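Local coordinates for protein phospholyase (Arthrobacter aurescens, PDB 5G4I) that catalyses the pyridoxal-phosphate-dependent removal of phosphate from a phosphorylated amine, probably ethanolamine phosphate, using the scaffold of a class III aminotransferase, at residues Gln81-Leu87 against Gly314-Ser318; Leu103-Phe107 against Met264-Gln268; Leu191-Leu195 against Pro230-Ile234; Leu367-Ile373 against Asn409-Pro415. One frame throughout, in Å; residues are numbered along the deposited sequence. Where two conformers were deposited one is given.

How the interactions relate
Following the chain from the N terminus, interaction 1 opens at the end of helix 72-82, and interaction 2 opens next, at the end of helix 94-104. Interaction 3 opens on helix 187-207 and is the first to close, at the start of helix 233-243. Interaction 2 then closes in the loop before strand 276-279, and interaction 1 at the start of helix 316-331. These three therefore lie one within another, none crossing. Interaction 4 follows in series, pairing strands 368-373 and 410-413. Interactions 2 and 3 tie helices and loops around the sheet that holds strands 214-217 and 276-279; interaction 4 belongs to the other sheet, and interaction 1 borders the second subunit.

Interaction 1: residues Gln81-Leu87 against Gly314-Ser318; sequences QLLTVNL and GNPVS
Asn315 meets Asn86 across the contact through their amide oxygens, Asn315 OD1 and Asn86 OD1 being 2.9 Å apart; both are acceptors and make no bond to each other, and the amide planes stand 75° apart. Asn315 is the N-cap of helix 316-331: its OD1 accepts from Ser318 N at 2.8 Å, while its ND2 donates to Phe312 O. Pro316 presses its ring into the turn 81-87. Its CD lies 3.1 Å from Leu87 O, and its CB lies 3.5 Å from Gln81 NE2. That amide is fixed by a nearly linear bond to Val85 O (3.0 Å), with the acceptor in the amide plane, and Gln81 OE1 is held by Arg95. Gln81 starts with CG anti to its N (chi1 -167°) and bends at chi2, which brings the amide back to the turn. Val317 sends CG2 into a corner made by Asn86 CG, Gln81 CG and Leu82 CD2 (3.8 Å from CG2), while Val317 N gives a weak bond to Asn86 OD1. Val85, Asn86 and Leu87 also pack on the second subunit. The chemistry implies a helix start seated by apolar contact, with two side-chain amide oxygens, Asn315 OD1 and Asn86 OD1, turned to its first N-H groups, the second only weakly.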
loop_
_atom_site.group_PDB
_atom_site.type_symbol
_atom_site.label_atom_id
_atom_site.label_comp_id
_atom_site.label_asym_id
_atom_site.label_seq_id
_atom_site.Cartn_x
_atom_site.Cartn_y
_atom_site.Cartn_z
ATOM N N GLN A 81 -5.204 -21.363 1.038
ATOM C CA GLN A 81 -5.840 -20.382 1.929
ATOM C C GLN A 81 -7.009 -19.676 1.285
ATOM O O GLN A 81 -8.001 -19.379 1.986
ATOM C CB GLN A 81 -4.823 -19.423 2.517
ATOM C CG GLN A 81 -5.340 -18.573 3.674
ATOM C CD GLN A 81 -5.723 -19.380 4.937
ATOM O OE1 GLN A 81 -4.932 -20.256 5.411
ATOM N NE2 GLN A 81 -6.865 -19.066 5.515
ATOM N N LEU A 82 -6.949 -19.410 -0.021
ATOM C CA LEU A 82 -8.060 -18.799 -0.704
ATOM C C LEU A 82 -9.359 -19.687 -0.738
ATOM O O LEU A 82 -10.433 -19.146 -0.937
ATOM C CB LEU A 82 -7.705 -18.420 -2.160
ATOM C CG LEU A 82 -6.811 -17.164 -2.273
ATOM C CD1 LEU A 82 -6.119 -17.082 -3.667
ATOM C CD2 LEU A 82 -7.621 -15.855 -2.079
ATOM N N LEU A 83 -9.148 -20.999 -0.602
ATOM C CA LEU A 83 -10.334 -21.972 -0.462
ATOM C C LEU A 83 -10.810 -22.049 0.939
ATOM O O LEU A 83 -11.801 -22.764 1.207
ATOM C CB LEU A 83 -9.948 -23.352 -0.994
ATOM C CG LEU A 83 -9.686 -23.417 -2.468
ATOM C CD1 LEU A 83 -9.216 -24.827 -2.904
ATOM C CD2 LEU A 83 -10.860 -22.981 -3.316
ATOM N N THR A 84 -10.190 -21.358 1.882
ATOM C CA THR A 84 -10.480 -21.471 3.329
ATOM C C THR A 84 -11.137 -20.217 3.872
ATOM O O THR A 84 -12.375 -20.175 4.094
ATOM C CB THR A 84 -9.179 -21.859 4.078
ATOM O OG1 THR A 84 -8.597 -23.063 3.506
ATOM C CG2 THR A 84 -9.427 -22.116 5.563
ATOM N N VAL A 85 -10.368 -19.121 4.071
ATOM C CA VAL A 85 -10.951 -17.809 4.510
ATOM C C VAL A 85 -9.897 -16.698 4.309
ATOM O O VAL A 85 -8.697 -17.021 4.299
ATOM C CB VAL A 85 -11.414 -17.866 6.001
ATOM C CG1 VAL A 85 -10.280 -17.943 6.995
ATOM C CG2 VAL A 85 -12.389 -16.744 6.340
ATOM N N ASN A 86 -10.349 -15.466 4.199
ATOM C CA ASN A 86 -9.404 -14.343 3.883
ATOM C C ASN A 86 -9.785 -13.018 4.506
ATOM O O ASN A 86 -9.850 -11.984 3.774
ATOM C CB ASN A 86 -9.175 -14.253 2.385
ATOM C CG ASN A 86 -7.998 -13.324 2.002
ATOM O OD1 ASN A 86 -7.067 -13.196 2.827
ATOM N ND2 ASN A 86 -7.964 -12.851 0.763
ATOM N N LEU A 87 -9.963 -12.999 5.832
ATOM C CA LEU A 87 -10.519 -11.776 6.486
ATOM C C LEU A 87 -9.423 -10.970 7.226
ATOM O O LEU A 87 -8.376 -11.482 7.655
ATOM C CB LEU A 87 -11.611 -12.144 7.522
ATOM C CG LEU A 87 -13.006 -12.471 6.928
ATOM C CD1 LEU A 87 -13.898 -13.082 7.981
ATOM C CD2 LEU A 87 -13.634 -11.211 6.319
ATOM N N GLY A 314 -1.740 -8.262 6.859
ATOM C CA GLY A 314 -1.939 -9.417 7.766
ATOM C C GLY A 314 -3.119 -10.282 7.515
ATOM O O GLY A 314 -3.541 -11.061 8.402
ATOM N N ASN A 315 -3.770 -10.114 6.374
ATOM C CA ASN A 315 -4.807 -11.070 6.024
ATOM C C ASN A 315 -4.187 -12.489 5.899
ATOM O O ASN A 315 -2.973 -12.641 5.720
ATOM C CB ASN A 315 -5.538 -10.609 4.727
ATOM C CG ASN A 315 -4.716 -10.812 3.435
ATOM O OD1 ASN A 315 -4.476 -11.927 2.980
ATOM N ND2 ASN A 315 -4.268 -9.720 2.835
ATOM N N PRO A 316 -5.003 -13.591 6.002
ATOM C CA PRO A 316 -4.462 -14.896 6.031
ATOM C C PRO A 316 -3.713 -15.346 4.731
ATOM O O PRO A 316 -2.805 -16.166 4.793
ATOM C CB PRO A 316 -5.721 -15.807 6.226
ATOM C CG PRO A 316 -6.745 -14.909 6.844
ATOM C CD PRO A 316 -6.460 -13.563 6.278
ATOM N N VAL A 317 -4.177 -14.827 3.560
ATOM C CA VAL A 317 -3.575 -15.190 2.278
ATOM C C VAL A 317 -2.152 -14.558 2.068
ATOM O O VAL A 317 -1.168 -15.229 1.736
ATOM C CB VAL A 317 -4.530 -14.888 1.113
ATOM C CG1 VAL A 317 -3.822 -15.093 -0.207
ATOM C CG2 VAL A 317 -5.738 -15.793 1.228
ATOM N N SER A 318 -2.037 -13.250 2.386
ATOM C CA SER A 318 -0.731 -12.598 2.482
ATOM C C SER A 318 0.205 -13.313 3.480
ATOM O O SER A 318 1.385 -13.528 3.160
ATOM C CB SER A 318 -0.900 -11.120 2.903
ATOM O OG SER A 318 -1.521 -10.358 1.858
HETATM O O HOH W 1 -5.793 -12.267 9.711
#

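Interaction 2: residues Leu103-Phe107 against Met264-Gln268; sequences LLSKF and MWGYQ
Trp265 grips Lys106 and Phe107 with two parts of one indole. Its NE1 donates to Lys106 O at 2.9 Å; the acceptor lies in the plane of the indole, but the N-H comes from above the plane of the Lys106 carbonyl. The Phe107 ring stacks on one indole face in an offset arrangement, its centroid 4.1 Å from that of the five-membered ring and the planes 12° apart, with Phe107 CZ 3.3 Å from Trp265 CE2. Against the opposite indole face lies Met264 CG, while Met264 CE touches Lys106 CG at 4.0 Å. Leu103 CD1 approaches the indole edge at CH2, and Tyr267 OH sits at the edge of the Phe107 ring, 3.9 Å from CD1. The carbonyl that accepts from the indole belongs to a type I turn, Leu104 to Phe107, by which the chain leaves the helix that carries Leu103. With an alanine at Trp265, Lys106 O is likely to lose its indole donor and a gap to open between Phe107 and Met264. A water also donates to Lys106 O and accepts from Gln268 NE2; the other end of that amide, OE1, accepts from Trp265 N at 3.0 Å and so ties the tryptophan backbone to the 3-10 turn beyond it. Further out, Phe257 meets Trp265 edge to face, and Glu252 accepts from Gly266 N and Tyr267 N. Lys106 NZ leads off to a salt bridge with Asp330, while Phe107 rests on Val277 and Met279 of strand 276-279.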
loop_
_atom_site.group_PDB
_atom_site.type_symbol
_atom_site.label_atom_id
_atom_site.label_comp_id
_atom_site.label_asym_id
_atom_site.label_seq_id
_atom_site.Cartn_x
_atom_site.Cartn_y
_atom_site.Cartn_z
ATOM N N LEU A 103 8.771 -14.524 11.016
ATOM C CA LEU A 103 9.564 -13.378 10.608
ATOM C C LEU A 103 10.383 -12.799 11.786
ATOM O O LEU A 103 11.586 -12.475 11.613
ATOM C CB LEU A 103 8.636 -12.334 9.936
ATOM C CG LEU A 103 9.321 -11.043 9.469
ATOM C CD1 LEU A 103 10.321 -11.333 8.356
ATOM C CD2 LEU A 103 8.164 -10.141 8.926
ATOM N N LEU A 104 9.736 -12.712 12.950
ATOM C CA LEU A 104 10.451 -12.120 14.108
ATOM C C LEU A 104 11.573 -13.038 14.607
ATOM O O LEU A 104 12.554 -12.538 15.208
ATOM C CB LEU A 104 9.453 -11.736 15.178
ATOM C CG LEU A 104 8.535 -10.521 14.886
ATOM C CD1 LEU A 104 7.375 -10.430 15.852
ATOM C CD2 LEU A 104 9.350 -9.219 14.823
ATOM N N SER A 105 11.498 -14.329 14.323
ATOM C CA SER A 105 12.598 -15.278 14.715
ATOM C C SER A 105 13.880 -14.978 13.918
ATOM O O SER A 105 14.959 -15.465 14.225
ATOM C CB SER A 105 12.188 -16.748 14.488
ATOM O OG SER A 105 12.168 -17.146 13.090
ATOM N N LYS A 106 13.782 -14.197 12.800
ATOM C CA LYS A 106 14.919 -13.759 11.979
ATOM C C LYS A 106 15.603 -12.497 12.469
ATOM O O LYS A 106 16.538 -12.011 11.774
ATOM C CB LYS A 106 14.479 -13.573 10.486
ATOM C CG LYS A 106 13.811 -14.768 9.878
ATOM C CD LYS A 106 14.696 -15.993 9.881
ATOM C CE LYS A 106 14.085 -17.072 8.962
ATOM N NZ LYS A 106 14.853 -18.348 9.049
ATOM N N PHE A 107 15.176 -12.010 13.628
ATOM C CA PHE A 107 15.708 -10.794 14.256
ATOM C C PHE A 107 16.233 -11.020 15.661
ATOM O O PHE A 107 15.762 -11.847 16.327
ATOM C CB PHE A 107 14.639 -9.667 14.322
ATOM C CG PHE A 107 14.331 -9.035 12.989
ATOM C CD1 PHE A 107 15.060 -7.993 12.553
ATOM C CD2 PHE A 107 13.323 -9.506 12.210
ATOM C CE1 PHE A 107 14.815 -7.432 11.341
ATOM C CE2 PHE A 107 13.055 -8.964 10.979
ATOM C CZ PHE A 107 13.807 -7.920 10.546
ATOM N N MET A 264 20.909 -12.175 7.280
ATOM C CA MET A 264 19.554 -11.993 6.792
ATOM C C MET A 264 19.297 -10.545 6.352
ATOM O O MET A 264 18.594 -10.298 5.303
ATOM C CB MET A 264 18.524 -12.436 7.846
ATOM C CG MET A 264 17.176 -12.534 7.274
ATOM S SD MET A 264 16.938 -13.969 6.054
ATOM C CE MET A 264 15.149 -13.851 6.216
ATOM N N TRP A 265 19.876 -9.566 7.065
ATOM C CA TRP A 265 19.565 -8.131 6.875
ATOM C C TRP A 265 20.838 -7.393 6.558
ATOM O O TRP A 265 21.909 -7.647 7.163
ATOM C CB TRP A 265 18.904 -7.547 8.160
ATOM C CG TRP A 265 17.682 -8.405 8.583
ATOM C CD1 TRP A 265 17.604 -9.246 9.659
ATOM C CD2 TRP A 265 16.503 -8.678 7.832
ATOM N NE1 TRP A 265 16.456 -9.967 9.679
ATOM C CE2 TRP A 265 15.761 -9.644 8.517
ATOM C CE3 TRP A 265 15.977 -8.138 6.612
ATOM C CZ2 TRP A 265 14.521 -10.133 8.041
ATOM C CZ3 TRP A 265 14.745 -8.610 6.173
ATOM C CH2 TRP A 265 14.043 -9.604 6.857
ATOM N N GLY A 266 20.779 -6.505 5.571
ATOM C CA GLY A 266 21.919 -5.661 5.234
ATOM C C GLY A 266 22.496 -4.832 6.349
ATOM O O GLY A 266 23.752 -4.581 6.319
ATOM N N TYR A 267 21.682 -4.384 7.312
ATOM C CA TYR A 267 22.281 -3.540 8.415
ATOM C C TYR A 267 23.354 -4.266 9.156
ATOM O O TYR A 267 24.196 -3.661 9.833
ATOM C CB TYR A 267 21.228 -2.957 9.329
ATOM C CG TYR A 267 20.545 -3.946 10.298
ATOM C CD1 TYR A 267 21.167 -4.380 11.480
ATOM C CD2 TYR A 267 19.237 -4.472 10.052
ATOM C CE1 TYR A 267 20.548 -5.223 12.363
ATOM C CE2 TYR A 267 18.667 -5.360 10.935
ATOM C CZ TYR A 267 19.346 -5.732 12.074
ATOM O OH TYR A 267 18.721 -6.606 13.018
ATOM N N GLN A 268 23.360 -5.623 9.101
ATOM C CA GLN A 268 24.310 -6.472 9.839
ATOM C C GLN A 268 25.696 -6.325 9.241
ATOM O O GLN A 268 26.674 -6.809 9.916
ATOM C CB GLN A 268 23.793 -7.996 9.829
ATOM C CG GLN A 268 22.511 -8.194 10.616
ATOM C CD GLN A 268 21.720 -9.507 10.440
ATOM O OE1 GLN A 268 21.715 -10.017 9.428
ATOM N NE2 GLN A 268 20.980 -9.914 11.477
HETATM O O HOH W 2 19.085 -11.718 12.840
#

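Interaction 3: residues Leu191-Leu195 against Pro230-Ile234; sequences LEQSL and PSGYI
Leu191, Ser194 and Leu195 of helix 187-207 pack against a type II turn, Pro230 to Tyr233, that leads into helix 233-243. Helix 233-243 is the connection of a beta-alpha-beta crossover between the parallel neighbours 214-217 and 247-251 in the seven-stranded sheet of the aminotransferase fold, and Ile234 faces that sheet through Phe215 and Phe217. The contact thus lays an outer helix over the start of an inner one, away from the cofactor. Leu191 carries CG anti to its N (chi1 171°), a setting that spreads its two methyls over the turn. Leu191 CD1 reaches Pro230 CG at 4.3 Å and Tyr233 CB at 3.9 Å, while Leu191 CD2 touches Ser231 O at 3.6 Å. Gly232, the N-cap residue, turns with a positive phi of 98°; a beta carbon there would point at Leu191 CD2 and jam against the preceding carbonyl oxygen. Tyr233 extends its ring along the helix with CG anti to its own N. Leu195 runs past it in the opposite sense, CD2 lying 4.0 Å from Tyr233 CD1, and Pro177 also packs against the ring. In one of two conformers, Ser194 OG lies 3.3 Å from Tyr233 CD1 and donates to Leu191 O, which also takes the helical bond of Leu195 N from the same face of its carbonyl plane. Past the ring, one water links the tyrosine back to the helix, 2.7 Å from Tyr233 OH and 3.0 Å from Ser194 O.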
loop_
_atom_site.group_PDB
_atom_site.type_symbol
_atom_site.label_atom_id
_atom_site.label_comp_id
_atom_site.label_asym_id
_atom_site.label_seq_id
_atom_site.Cartn_x
_atom_site.Cartn_y
_atom_site.Cartn_z
ATOM N N LEU A 191 36.823 9.371 6.213
ATOM C CA LEU A 191 35.888 9.115 7.302
ATOM C C LEU A 191 35.700 10.389 8.147
ATOM O O LEU A 191 34.557 10.759 8.519
ATOM C CB LEU A 191 36.293 7.918 8.174
ATOM C CG LEU A 191 35.514 7.663 9.470
ATOM C CD1 LEU A 191 34.111 7.200 9.098
ATOM C CD2 LEU A 191 36.153 6.604 10.358
ATOM N N GLU A 192 36.830 11.078 8.493
ATOM C CA GLU A 192 36.745 12.268 9.378
ATOM C C GLU A 192 35.933 13.354 8.682
ATOM O O GLU A 192 35.022 13.949 9.344
ATOM C CB GLU A 192 38.200 12.770 9.739
ATOM N N GLN A 193 36.140 13.607 7.380
ATOM C CA GLN A 193 35.477 14.687 6.644
ATOM C C GLN A 193 33.962 14.345 6.474
ATOM O O GLN A 193 33.061 15.215 6.644
ATOM C CB GLN A 193 36.044 14.988 5.262
ATOM C CG GLN A 193 37.474 15.533 5.321
ATOM C CD GLN A 193 38.104 15.732 3.926
ATOM O OE1 GLN A 193 37.645 15.184 2.909
ATOM N NE2 GLN A 193 39.143 16.542 3.886
ATOM N N SER A 194 33.644 13.061 6.234
ATOM C CA SER A 194 32.223 12.652 6.076
ATOM C C SER A 194 31.456 12.795 7.390
ATOM O O SER A 194 30.263 13.205 7.385
ATOM C CB SER A 194 32.105 11.213 5.532
ATOM O OG SER A 194 32.502 10.256 6.473
ATOM N N LEU A 195 32.076 12.497 8.556
ATOM C CA LEU A 195 31.414 12.650 9.829
ATOM C C LEU A 195 31.244 14.134 10.200
ATOM O O LEU A 195 30.257 14.521 10.833
ATOM C CB LEU A 195 32.090 11.847 10.945
ATOM C CG LEU A 195 31.921 10.294 10.821
ATOM C CD1 LEU A 195 32.837 9.626 11.886
ATOM C CD2 LEU A 195 30.485 9.858 10.988
ATOM N N PRO A 230 33.681 3.243 4.428
ATOM C CA PRO A 230 34.705 3.010 5.483
ATOM C C PRO A 230 34.113 2.498 6.762
ATOM O O PRO A 230 32.976 2.879 7.158
ATOM C CB PRO A 230 35.339 4.447 5.687
ATOM C CG PRO A 230 34.353 5.390 5.152
ATOM C CD PRO A 230 33.359 4.671 4.260
ATOM N N SER A 231 34.830 1.636 7.511
ATOM C CA SER A 231 34.408 1.173 8.806
ATOM C C SER A 231 34.189 2.364 9.760
ATOM O O SER A 231 35.072 3.219 9.836
ATOM C CB SER A 231 35.474 0.251 9.456
ATOM O OG SER A 231 34.911 -0.424 10.557
ATOM N N GLY A 232 33.081 2.360 10.524
ATOM C CA GLY A 232 32.797 3.382 11.558
ATOM C C GLY A 232 31.859 4.500 11.083
ATOM O O GLY A 232 31.450 5.302 11.897
ATOM N N TYR A 233 31.576 4.602 9.778
ATOM C CA TYR A 233 30.699 5.651 9.294
ATOM C C TYR A 233 29.254 5.477 9.801
ATOM O O TYR A 233 28.697 6.371 10.499
ATOM C CB TYR A 233 30.714 5.815 7.788
ATOM C CG TYR A 233 29.737 6.924 7.276
ATOM C CD1 TYR A 233 30.064 8.253 7.381
ATOM C CD2 TYR A 233 28.479 6.618 6.797
ATOM C CE1 TYR A 233 29.239 9.293 6.975
ATOM C CE2 TYR A 233 27.631 7.612 6.336
ATOM C CZ TYR A 233 28.003 8.965 6.447
ATOM O OH TYR A 233 27.158 9.977 5.990
ATOM N N ILE A 234 28.652 4.313 9.499
ATOM C CA ILE A 234 27.276 4.080 9.981
ATOM C C ILE A 234 27.124 4.180 11.491
ATOM O O ILE A 234 26.178 4.770 12.091
ATOM C CB ILE A 234 26.678 2.766 9.415
ATOM C CG1 ILE A 234 26.608 2.841 7.885
ATOM C CG2 ILE A 234 25.337 2.393 10.014
ATOM C CD1 ILE A 234 25.582 3.865 7.294
HETATM O O HOH W 3 28.422 12.230 5.271
#

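Interaction 4: residues Leu367-Ile373 against Asn409-Pro415; sequences LFFGIDI and NVLKMRP. With PO4 (phosphate ion), chain D.
Phe368 and Arg414 run side by side because each holds CG anti to its own backbone N (chi1 -155° and 177°), and a bend at chi3 of Arg414 (65°) then turns the guanidinium toward a bound phosphate. Arg414 CG lies over the face of the Phe368 ring, a CH-pi contact 4.1 Å from the centroid, and Lys412 CG nears the ring at CE1. The phosphate lies at the guanidinium edge, near its plane, and takes two bonds: Arg414 NH1 to O1 at 2.8 Å and NH2 to O2 at 3.0 Å. Lys412 NZ, over the guanidinium face, comes within 3.2 Å of phosphate O3. Tyr61, Gln254 and Arg90 of the second subunit also bond to the phosphate, while Gln254 OE1 and Tyr61 O accept hydrogen bonds from Arg414. Were a leucine to replace Arg414, the phosphate would probably lose two donors and Gln254 OE1 its partner on the arginine. Behind the site the strands pair antiparallel, Phe369 with Met413 and Ile371 with Leu411 each bonded both ways. Gly370 sits opposite Lys412, where a beta carbon would clash with Leu411 O. At the far end Ile373 N donates to Asn409 O at 2.8 Å, and Asn409 ND2 returns a bond to Ile373 O at 3.0 Å. The anion, probably from the crystallisation liquor, fits a basic pocket at the edge of a pyridoxal-phosphate active site, consistent with a place for a phosphorylated substrate.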
loop_
_atom_site.group_PDB
_atom_site.type_symbol
_atom_site.label_atom_id
_atom_site.label_comp_id
_atom_site.label_asym_id
_atom_site.label_seq_id
_atom_site.Cartn_x
_atom_site.Cartn_y
_atom_site.Cartn_z
ATOM N N LEU A 367 24.390 -11.900 -3.656
ATOM C CA LEU A 367 23.772 -11.895 -5.020
ATOM C C LEU A 367 23.290 -10.467 -5.414
ATOM O O LEU A 367 22.343 -10.317 -6.208
ATOM C CB LEU A 367 22.703 -12.978 -5.207
ATOM C CG LEU A 367 23.214 -14.394 -5.223
ATOM C CD1 LEU A 367 22.123 -15.396 -5.354
ATOM C CD2 LEU A 367 24.187 -14.559 -6.424
ATOM N N PHE A 368 23.966 -9.423 -4.930
ATOM C CA PHE A 368 23.770 -8.031 -5.420
ATOM C C PHE A 368 25.152 -7.511 -5.784
ATOM O O PHE A 368 25.941 -7.097 -4.936
ATOM C CB PHE A 368 23.025 -7.131 -4.405
ATOM C CG PHE A 368 22.311 -5.975 -4.998
ATOM C CD1 PHE A 368 22.816 -5.256 -6.109
ATOM C CD2 PHE A 368 21.066 -5.567 -4.501
ATOM C CE1 PHE A 368 22.140 -4.119 -6.626
ATOM C CE2 PHE A 368 20.450 -4.461 -5.036
ATOM C CZ PHE A 368 20.939 -3.767 -6.133
ATOM N N PHE A 369 25.459 -7.554 -7.093
ATOM C CA PHE A 369 26.832 -7.165 -7.572
ATOM C C PHE A 369 26.723 -6.150 -8.660
ATOM O O PHE A 369 25.734 -6.005 -9.396
ATOM C CB PHE A 369 27.714 -8.374 -8.068
ATOM C CG PHE A 369 28.596 -9.010 -7.004
ATOM C CD1 PHE A 369 29.863 -8.520 -6.709
ATOM C CD2 PHE A 369 28.142 -10.147 -6.312
ATOM C CE1 PHE A 369 30.610 -9.038 -5.757
ATOM C CE2 PHE A 369 28.958 -10.727 -5.310
ATOM C CZ PHE A 369 30.139 -10.228 -5.095
ATOM N N GLY A 370 27.812 -5.396 -8.819
ATOM C CA GLY A 370 27.927 -4.441 -9.915
ATOM C C GLY A 370 29.377 -4.111 -10.262
ATOM O O GLY A 370 30.303 -4.422 -9.553
ATOM N N ILE A 371 29.511 -3.464 -11.418
ATOM C CA ILE A 371 30.823 -2.889 -11.863
ATOM C C ILE A 371 30.556 -1.503 -12.512
ATOM O O ILE A 371 29.603 -1.342 -13.271
ATOM C CB ILE A 371 31.538 -3.840 -12.894
ATOM C CG1 ILE A 371 30.606 -4.349 -14.007
ATOM C CG2 ILE A 371 32.215 -4.974 -12.124
ATOM C CD1 ILE A 371 31.340 -5.045 -15.184
ATOM N N ASP A 372 31.279 -0.705 -12.435
ATOM C CA ASP A 372 31.405 0.685 -12.944
ATOM C C ASP A 372 31.972 0.629 -14.339
ATOM O O ASP A 372 32.997 -0.052 -14.529
ATOM C CB ASP A 372 32.626 1.453 -12.392
ATOM C CG ASP A 372 32.627 1.849 -11.064
ATOM O OD1 ASP A 372 31.693 1.874 -10.377
ATOM O OD2 ASP A 372 33.684 1.602 -10.539
ATOM N N ILE A 373 31.215 1.190 -15.276
ATOM C CA ILE A 373 31.646 1.188 -16.723
ATOM C C ILE A 373 32.234 2.593 -17.024
ATOM O O ILE A 373 31.597 3.640 -16.747
ATOM C CB ILE A 373 30.473 0.852 -17.611
ATOM C CG1 ILE A 373 29.836 -0.525 -17.264
ATOM C CG2 ILE A 373 30.809 0.844 -19.130
ATOM C CD1 ILE A 373 30.796 -1.709 -17.189
ATOM N N ASN A 409 26.056 4.537 -14.877
ATOM C CA ASN A 409 27.143 3.683 -15.386
ATOM C C ASN A 409 27.530 2.485 -14.536
ATOM O O ASN A 409 28.599 1.914 -14.741
ATOM C CB ASN A 409 28.386 4.543 -15.655
ATOM C CG ASN A 409 29.081 4.952 -14.387
ATOM O OD1 ASN A 409 28.416 5.470 -13.473
ATOM N ND2 ASN A 409 30.353 4.767 -14.279
ATOM N N VAL A 410 26.714 2.143 -13.502
ATOM C CA VAL A 410 27.026 0.943 -12.696
ATOM C C VAL A 410 26.109 -0.183 -13.144
ATOM O O VAL A 410 24.898 -0.124 -12.993
ATOM C CB VAL A 410 26.917 1.211 -11.201
ATOM C CG1 VAL A 410 27.235 -0.063 -10.414
ATOM C CG2 VAL A 410 27.774 2.380 -10.758
ATOM N N LEU A 411 26.721 -1.187 -13.792
ATOM C CA LEU A 411 25.981 -2.337 -14.309
ATOM C C LEU A 411 25.576 -3.193 -13.129
ATOM O O LEU A 411 26.429 -3.416 -12.268
ATOM C CB LEU A 411 26.955 -3.017 -15.375
ATOM C CG LEU A 411 26.404 -3.803 -16.458
ATOM C CD1 LEU A 411 25.623 -2.945 -17.451
ATOM C CD2 LEU A 411 27.509 -4.515 -17.154
ATOM N N LYS A 412 24.274 -3.499 -13.039
ATOM C CA LYS A 412 23.676 -4.104 -11.853
ATOM C C LYS A 412 23.132 -5.480 -12.131
ATOM O O LYS A 412 22.318 -5.653 -13.070
ATOM C CB LYS A 412 22.535 -3.310 -11.432
ATOM C CG LYS A 412 21.821 -3.798 -10.201
ATOM C CD LYS A 412 20.343 -3.547 -10.335
ATOM C CE LYS A 412 19.800 -2.390 -9.577
ATOM N NZ LYS A 412 18.338 -2.486 -9.410
ATOM N N MET A 413 23.452 -6.392 -11.203
ATOM C CA MET A 413 22.993 -7.807 -11.361
ATOM C C MET A 413 22.530 -8.334 -10.036
ATOM O O MET A 413 23.264 -8.174 -9.018
ATOM C CB MET A 413 24.148 -8.543 -11.788
ATOM C CG MET A 413 24.452 -8.150 -13.230
ATOM S SD MET A 413 26.038 -8.309 -13.950
ATOM C CE MET A 413 27.499 -8.740 -13.049
ATOM N N ARG A 414 21.302 -8.819 -10.054
ATOM C CA ARG A 414 20.519 -9.024 -8.821
ATOM C C ARG A 414 19.449 -10.015 -9.201
ATOM O O ARG A 414 18.288 -9.698 -9.235
ATOM C CB ARG A 414 19.941 -7.648 -8.299
ATOM C CG ARG A 414 19.017 -7.716 -7.020
ATOM C CD ARG A 414 18.095 -6.479 -6.819
ATOM N NE ARG A 414 17.157 -6.483 -7.953
ATOM C CZ ARG A 414 16.342 -5.448 -8.248
ATOM N NH1 ARG A 414 16.117 -4.459 -7.334
ATOM N NH2 ARG A 414 15.520 -5.439 -9.280
ATOM N N PRO A 415 19.849 -11.304 -9.338
ATOM C CA PRO A 415 18.868 -12.341 -9.810
ATOM C C PRO A 415 17.944 -12.891 -8.743
ATOM O O PRO A 415 18.271 -12.664 -7.524
ATOM C CB PRO A 415 19.808 -13.450 -10.317
ATOM C CG PRO A 415 21.041 -13.323 -9.452
ATOM C CD PRO A 415 21.235 -11.844 -9.272
HETATM P P PO4 D . 14.088 -1.929 -8.926
HETATM O O1 PO4 D . 14.959 -2.009 -7.814
HETATM O O2 PO4 D . 13.451 -3.241 -9.378
HETATM O O3 PO4 D . 15.197 -1.886 -9.971
HETATM O O4 PO4 D . 13.133 -0.770 -9.045
#